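Local coordinates for protein spherulin-3A (Physarum polycephalum, PDB 1HDF) that serves as a structural protein of the beta/gamma-crystallin family and binds two calcium ions in a domain built of two Greek keys, at residues G5-G13 against S49-K57; F37-S48 against L87-I95. All coordinates share one frame; numbering follows the deposited sequence.

Contact 1 and contact 2 sit on opposite sides of the chain's centre, their own centres about 16 Å apart, and their segments meet in sequence where Ser48 gives way to Ser49. Both reach the sheet in which strands 56-61 and 93-98 are neighbours. Contact 1 is partly buried: the N-terminal arm and the glycine that follows it pack on the connection between strands 49-52 and 56-61, through a proline, two short hydrogen bonds and the long aliphatic arms of lysines. Contact 2 is more deeply buried and draws on two loops of like sequence, joined by the packing of a phenylalanine ring at one end and by paired calcium sites at the other. The comparison illustrates how chemistry follows place.

Contact 1 (G5-G13 against S49-K57); sequences GVSGNPAKG and SVKVGPNTK
Lys51 reaches Asn9 because its CG stands anti to its own carbonyl carbon (chi1 -75°) and the chain beyond runs extended, carrying NZ to the amide; on the other side, chi1 puts the Asn9 amide beside its backbone N, and OD1 faces the ammonium group. Lys51 NZ donates a hydrogen bond of 2.7 Å to Asn9 OD1, nearly along the C=O axis (161°), and a further, weak one to Gly8 O. Lys51 also has a cation-pi partner in Phe23. Pro10 packs on the same lysine. Its ring crosses the lysine chain at about a right angle, with Pro10 CD 3.7 Å from Lys51 CB, while Pro10 CG sits 3.5 Å from Gly53 N; Phe16 of strand 15-18 also touches the ring. Further along, Lys12 CA directs a C-H toward Pro54 O at 3.4 Å. Thr56 OG1 accepts a nearly straight hydrogen bond from Gly13 N (2.7 Å, 166°) and donates one to Pro54 O at 2.7 Å, approaching from above that carbonyl plane. The N-terminal arm and the glycine that follows it are thus fastened along the loop between strand 49-52 in one sheet and strand 56-61 in the other. The rotation of the threonine hydroxyl is fixed by one bond accepted and one given, and the amide oxygen of Asn9 probably helps to solvate the lysine ammonium, with no ion pair between the two segments.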
# COMPACT_ATOMS: atom_id res chain seq x y z
N GLY A 5 21.93 -6.15 2.57
CA GLY A 5 22.63 -7.22 1.86
C GLY A 5 21.94 -7.89 0.69
O GLY A 5 20.98 -8.62 0.88
N VAL A 6 22.45 -7.65 -0.51
CA VAL A 6 21.87 -8.26 -1.71
C VAL A 6 22.90 -9.08 -2.49
O VAL A 6 24.10 -9.01 -2.23
CB VAL A 6 21.30 -7.18 -2.67
CG1 VAL A 6 20.38 -6.24 -1.91
CG2 VAL A 6 22.43 -6.40 -3.34
N SER A 7 22.41 -9.87 -3.44
CA SER A 7 23.28 -10.68 -4.28
C SER A 7 22.54 -10.92 -5.60
O SER A 7 21.31 -10.93 -5.64
CB SER A 7 23.62 -12.01 -3.60
OG SER A 7 22.46 -12.80 -3.39
N GLY A 8 23.30 -11.09 -6.68
CA GLY A 8 22.69 -11.30 -7.98
C GLY A 8 22.06 -10.04 -8.54
O GLY A 8 22.54 -8.93 -8.32
N ASN A 9 20.96 -10.21 -9.26
CA ASN A 9 20.26 -9.08 -9.85
C ASN A 9 18.83 -9.01 -9.35
O ASN A 9 18.22 -10.03 -9.05
CB ASN A 9 20.29 -9.17 -11.38
CG ASN A 9 21.69 -8.99 -11.93
OD1 ASN A 9 22.41 -8.08 -11.53
ND2 ASN A 9 22.08 -9.86 -12.86
N PRO A 10 18.29 -7.79 -9.24
CA PRO A 10 16.92 -7.58 -8.76
C PRO A 10 15.83 -8.21 -9.62
O PRO A 10 15.95 -8.31 -10.84
CB PRO A 10 16.81 -6.06 -8.69
CG PRO A 10 17.70 -5.60 -9.80
CD PRO A 10 18.89 -6.52 -9.69
N ALA A 11 14.76 -8.64 -8.96
CA ALA A 11 13.61 -9.24 -9.63
C ALA A 11 12.56 -8.14 -9.69
O ALA A 11 12.72 -7.09 -9.06
CB ALA A 11 13.09 -10.43 -8.83
N LYS A 12 11.49 -8.38 -10.44
CA LYS A 12 10.42 -7.39 -10.57
C LYS A 12 10.02 -6.76 -9.24
O LYS A 12 9.73 -7.46 -8.27
CB LYS A 12 9.19 -8.04 -11.22
CG LYS A 12 7.98 -7.11 -11.29
CD LYS A 12 6.79 -7.78 -11.95
CE LYS A 12 5.64 -6.80 -12.06
NZ LYS A 12 4.44 -7.42 -12.71
N GLY A 13 10.02 -5.43 -9.20
CA GLY A 13 9.66 -4.72 -7.98
C GLY A 13 10.79 -4.55 -6.98
O GLY A 13 10.58 -4.05 -5.88
N SER A 49 25.79 3.24 -6.60
CA SER A 49 25.42 2.45 -7.78
C SER A 49 24.03 1.83 -7.57
O SER A 49 23.60 1.60 -6.44
CB SER A 49 26.45 1.35 -8.06
OG SER A 49 26.53 0.41 -7.01
N VAL A 50 23.33 1.55 -8.67
CA VAL A 50 21.97 1.01 -8.59
C VAL A 50 21.63 -0.03 -9.66
O VAL A 50 22.18 -0.03 -10.75
CB VAL A 50 20.93 2.15 -8.70
CG1 VAL A 50 19.51 1.61 -8.49
CG2 VAL A 50 21.24 3.25 -7.70
N LYS A 51 20.69 -0.91 -9.32
CA LYS A 51 20.19 -1.94 -10.23
C LYS A 51 18.67 -1.97 -10.10
O LYS A 51 18.14 -2.08 -9.00
CB LYS A 51 20.76 -3.31 -9.87
CG LYS A 51 22.21 -3.53 -10.26
CD LYS A 51 22.62 -4.95 -9.91
CE LYS A 51 23.96 -5.33 -10.55
NZ LYS A 51 24.36 -6.72 -10.18
N VAL A 52 17.97 -1.88 -11.23
CA VAL A 52 16.51 -1.91 -11.21
C VAL A 52 16.02 -3.17 -11.93
O VAL A 52 16.46 -3.48 -13.05
CB VAL A 52 15.91 -0.65 -11.89
CG1 VAL A 52 14.41 -0.59 -11.62
CG2 VAL A 52 16.59 0.61 -11.37
N GLY A 53 15.10 -3.88 -11.29
CA GLY A 53 14.58 -5.11 -11.86
C GLY A 53 13.68 -4.94 -13.06
O GLY A 53 13.33 -3.82 -13.44
N PRO A 54 13.27 -6.05 -13.70
CA PRO A 54 12.39 -6.00 -14.87
C PRO A 54 11.03 -5.40 -14.52
O PRO A 54 10.64 -5.40 -13.34
CB PRO A 54 12.30 -7.47 -15.31
CG PRO A 54 12.50 -8.22 -14.02
CD PRO A 54 13.63 -7.45 -13.37
N ASN A 55 10.34 -4.90 -15.53
CA ASN A 55 9.02 -4.29 -15.36
C ASN A 55 8.96 -3.39 -14.14
O ASN A 55 7.94 -3.34 -13.45
CB ASN A 55 7.95 -5.37 -15.23
CG ASN A 55 7.67 -6.05 -16.54
OD1 ASN A 55 6.67 -6.74 -16.69
ND2 ASN A 55 8.56 -5.85 -17.51
N THR A 56 10.04 -2.67 -13.89
CA THR A 56 10.09 -1.79 -12.73
C THR A 56 10.68 -0.43 -13.07
O THR A 56 11.59 -0.32 -13.88
CB THR A 56 10.93 -2.42 -11.61
OG1 THR A 56 10.43 -3.73 -11.29
CG2 THR A 56 10.89 -1.55 -10.36
N LYS A 57 10.15 0.61 -12.44
CA LYS A 57 10.68 1.95 -12.64
C LYS A 57 11.14 2.39 -11.26
O LYS A 57 10.55 2.01 -10.25
CB LYS A 57 9.61 2.91 -13.14
CG LYS A 57 9.92 3.58 -14.46
CD LYS A 57 9.83 2.59 -15.61
CE LYS A 57 9.72 3.31 -16.94
NZ LYS A 57 9.42 2.35 -18.04

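Contact 2 (F37-S48 against L87-I95). With CA (calcium ion), chain D; CA (calcium ion), chain C.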
# COMPACT_ATOMS: atom_id res chain seq x y z
N PHE A 37 15.23 7.96 3.49
CA PHE A 37 16.32 7.01 3.65
C PHE A 37 16.92 7.08 5.05
O PHE A 37 17.73 6.23 5.44
CB PHE A 37 17.40 7.30 2.60
CG PHE A 37 17.12 6.68 1.26
CD1 PHE A 37 15.82 6.47 0.83
CD2 PHE A 37 18.17 6.29 0.44
CE1 PHE A 37 15.56 5.88 -0.41
CE2 PHE A 37 17.93 5.70 -0.80
CZ PHE A 37 16.62 5.49 -1.23
N ARG A 38 16.51 8.09 5.81
CA ARG A 38 16.97 8.27 7.18
C ARG A 38 16.38 7.20 8.09
O ARG A 38 16.88 6.98 9.19
CB ARG A 38 16.54 9.64 7.69
CG ARG A 38 17.64 10.66 7.81
CD ARG A 38 17.93 11.34 6.51
NE ARG A 38 17.80 12.79 6.63
CZ ARG A 38 16.65 13.42 6.79
NH1 ARG A 38 15.52 12.74 6.86
NH2 ARG A 38 16.63 14.75 6.88
N SER A 39 15.31 6.57 7.64
CA SER A 39 14.64 5.54 8.43
C SER A 39 15.46 4.26 8.47
O SER A 39 15.17 3.36 9.25
CB SER A 39 13.25 5.25 7.85
OG SER A 39 13.34 4.85 6.49
N VAL A 40 16.48 4.19 7.61
CA VAL A 40 17.37 3.03 7.55
C VAL A 40 18.78 3.50 7.91
O VAL A 40 19.38 4.30 7.20
CB VAL A 40 17.38 2.40 6.14
CG1 VAL A 40 18.30 1.18 6.11
CG2 VAL A 40 15.97 2.01 5.73
N SER A 41 19.31 3.00 9.03
CA SER A 41 20.64 3.39 9.49
C SER A 41 21.72 3.30 8.42
O SER A 41 21.93 2.24 7.81
CB SER A 41 21.04 2.55 10.70
OG SER A 41 22.21 3.07 11.32
N GLY A 42 22.41 4.42 8.20
CA GLY A 42 23.49 4.47 7.23
C GLY A 42 23.11 4.43 5.75
O GLY A 42 23.99 4.29 4.90
N LEU A 43 21.83 4.56 5.43
CA LEU A 43 21.38 4.51 4.04
C LEU A 43 21.43 5.87 3.37
O LEU A 43 21.83 5.99 2.21
CB LEU A 43 19.94 3.99 3.97
CG LEU A 43 19.45 3.26 2.72
CD1 LEU A 43 17.92 3.36 2.66
CD2 LEU A 43 20.05 3.84 1.47
N ASN A 44 21.02 6.90 4.10
CA ASN A 44 20.99 8.25 3.56
C ASN A 44 22.33 8.76 3.04
O ASN A 44 23.36 8.59 3.68
CB ASN A 44 20.48 9.24 4.61
CG ASN A 44 20.08 10.56 3.99
OD1 ASN A 44 20.27 11.63 4.58
ND2 ASN A 44 19.49 10.50 2.80
N ASP A 45 22.27 9.40 1.88
CA ASP A 45 23.43 9.99 1.24
C ASP A 45 24.69 9.14 1.06
O ASP A 45 25.79 9.68 1.10
CB ASP A 45 23.81 11.28 1.98
CG ASP A 45 22.74 12.36 1.87
OD1 ASP A 45 21.88 12.24 0.97
OD2 ASP A 45 22.77 13.32 2.66
N VAL A 46 24.54 7.83 0.85
CA VAL A 46 25.73 6.99 0.64
C VAL A 46 25.68 6.13 -0.63
O VAL A 46 26.68 5.54 -1.01
CB VAL A 46 26.00 6.04 1.83
CG1 VAL A 46 26.05 6.84 3.14
CG2 VAL A 46 24.95 4.93 1.88
N VAL A 47 24.51 6.07 -1.26
CA VAL A 47 24.34 5.26 -2.47
C VAL A 47 25.19 5.74 -3.65
O VAL A 47 25.20 6.92 -3.98
CB VAL A 47 22.85 5.21 -2.89
CG1 VAL A 47 22.67 4.38 -4.15
CG2 VAL A 47 22.03 4.60 -1.76
N SER A 48 25.89 4.81 -4.29
CA SER A 48 26.75 5.15 -5.41
C SER A 48 26.44 4.41 -6.71
O SER A 48 26.80 4.88 -7.78
CB SER A 48 28.21 4.95 -5.02
OG SER A 48 28.53 5.81 -3.94
N LEU A 87 24.01 12.44 -8.76
CA LEU A 87 23.34 11.98 -7.55
C LEU A 87 24.14 11.02 -6.68
O LEU A 87 23.57 10.16 -6.01
CB LEU A 87 21.99 11.35 -7.90
CG LEU A 87 20.93 12.34 -8.37
CD1 LEU A 87 19.68 11.60 -8.83
CD2 LEU A 87 20.60 13.30 -7.24
N ASN A 88 25.46 11.16 -6.67
CA ASN A 88 26.29 10.28 -5.85
C ASN A 88 26.18 10.73 -4.39
O ASN A 88 26.15 11.93 -4.11
CB ASN A 88 27.75 10.36 -6.31
CG ASN A 88 28.63 9.31 -5.63
OD1 ASN A 88 29.82 9.55 -5.40
ND2 ASN A 88 28.06 8.15 -5.32
N ASP A 89 26.11 9.77 -3.47
CA ASP A 89 25.99 10.07 -2.04
C ASP A 89 25.02 11.22 -1.76
O ASP A 89 25.37 12.16 -1.05
CB ASP A 89 27.35 10.44 -1.44
CG ASP A 89 28.38 9.34 -1.62
OD1 ASP A 89 28.00 8.15 -1.60
OD2 ASP A 89 29.58 9.67 -1.76
N ALA A 90 23.81 11.14 -2.30
CA ALA A 90 22.85 12.23 -2.08
C ALA A 90 21.39 11.83 -2.08
O ALA A 90 20.53 12.65 -1.74
CB ALA A 90 23.09 13.32 -3.12
N ILE A 91 21.09 10.60 -2.46
CA ILE A 91 19.71 10.14 -2.51
C ILE A 91 19.14 10.05 -1.10
O ILE A 91 19.78 9.51 -0.20
CB ILE A 91 19.60 8.77 -3.21
CG1 ILE A 91 20.09 8.91 -4.66
CG2 ILE A 91 18.15 8.29 -3.20
CD1 ILE A 91 20.13 7.60 -5.41
N SER A 92 17.93 10.58 -0.92
CA SER A 92 17.31 10.56 0.40
C SER A 92 15.88 10.02 0.41
O SER A 92 15.25 9.97 1.46
CB SER A 92 17.34 11.97 0.99
OG SER A 92 18.68 12.44 1.09
N SER A 93 15.39 9.62 -0.76
CA SER A 93 14.05 9.04 -0.88
C SER A 93 13.96 8.36 -2.24
O SER A 93 14.75 8.65 -3.14
CB SER A 93 12.94 10.10 -0.71
OG SER A 93 12.97 11.09 -1.72
N MSE A 94 13.00 7.46 -2.40
CA MSE A 94 12.88 6.75 -3.66
C MSE A 94 11.52 6.10 -3.81
O MSE A 94 10.91 5.69 -2.82
CB MSE A 94 13.99 5.70 -3.75
CG MSE A 94 13.94 4.81 -4.98
SE MSE A 94 15.50 3.66 -5.17
CE MSE A 94 15.01 2.29 -3.92
N ILE A 95 11.04 6.04 -5.05
CA ILE A 95 9.76 5.42 -5.39
C ILE A 95 10.04 4.24 -6.32
O ILE A 95 10.75 4.38 -7.32
CB ILE A 95 8.81 6.41 -6.13
CG1 ILE A 95 8.28 7.46 -5.15
CG2 ILE A 95 7.65 5.65 -6.74
CD1 ILE A 95 7.42 8.52 -5.79
CA CA D . 20.25 14.02 0.28
CA CA C . 28.77 5.98 -1.67
O HOH W 1 20.42 14.85 2.77
O HOH W 2 23.15 8.74 -3.91
O HOH W 3 31.22 6.71 -2.28
O HOH W 4 29.44 6.36 0.69
O HOH W 5 19.05 16.29 1.20
O HOH W 6 22.11 15.90 -0.58
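Phe37 is wedged against the chain at Ile91-Met94. Ser93 N lies over one face of its ring and Leu43 CD1 over the other, both toward the rim; Phe37 CE2 comes within 3.5 Å of Ile91 CG2, and Phe37 CZ within 3.6 Å of Met94 CB (a selenomethionine). Phe37 N also donates a hydrogen bond to Ser92 O. Replacing the ring by an alanine side chain is likely to open a gap beside Leu43, leaving Ile91 CG2 and Met94 CB without their aromatic partner. Next to this packed end, Asn44-Ser48 and Asn88-Ser92 are the paired calcium-binding loops of the beta/gamma-crystallin domain, hydrogen-bonded through Asp45 N to Ile91 O and Asp89 N to Val47 O. Asp45 OD1 joins Ala90 O, Ser92 OG and Lys62 O on one calcium; Asp89 OD1 joins Val46 O, Ser48 OG and Lys19 O on the second. Each calcium-binding serine is also held by an asparagine of the other loop: Asn44, CG anti to its backbone N (chi1 -164°), sets ND2 2.7 Å from Ser92 OG, in the amide plane, and Asn88 ND2 holds Ser48 OG. One water bridges Val47 O, Leu87 O and Ala90 N within the contact. On the solvent side, three waters complete the first calcium's shell and two the second's; Asp45 OD2 accepts a hydrogen bond (2.8 Å) from a water that also binds the first.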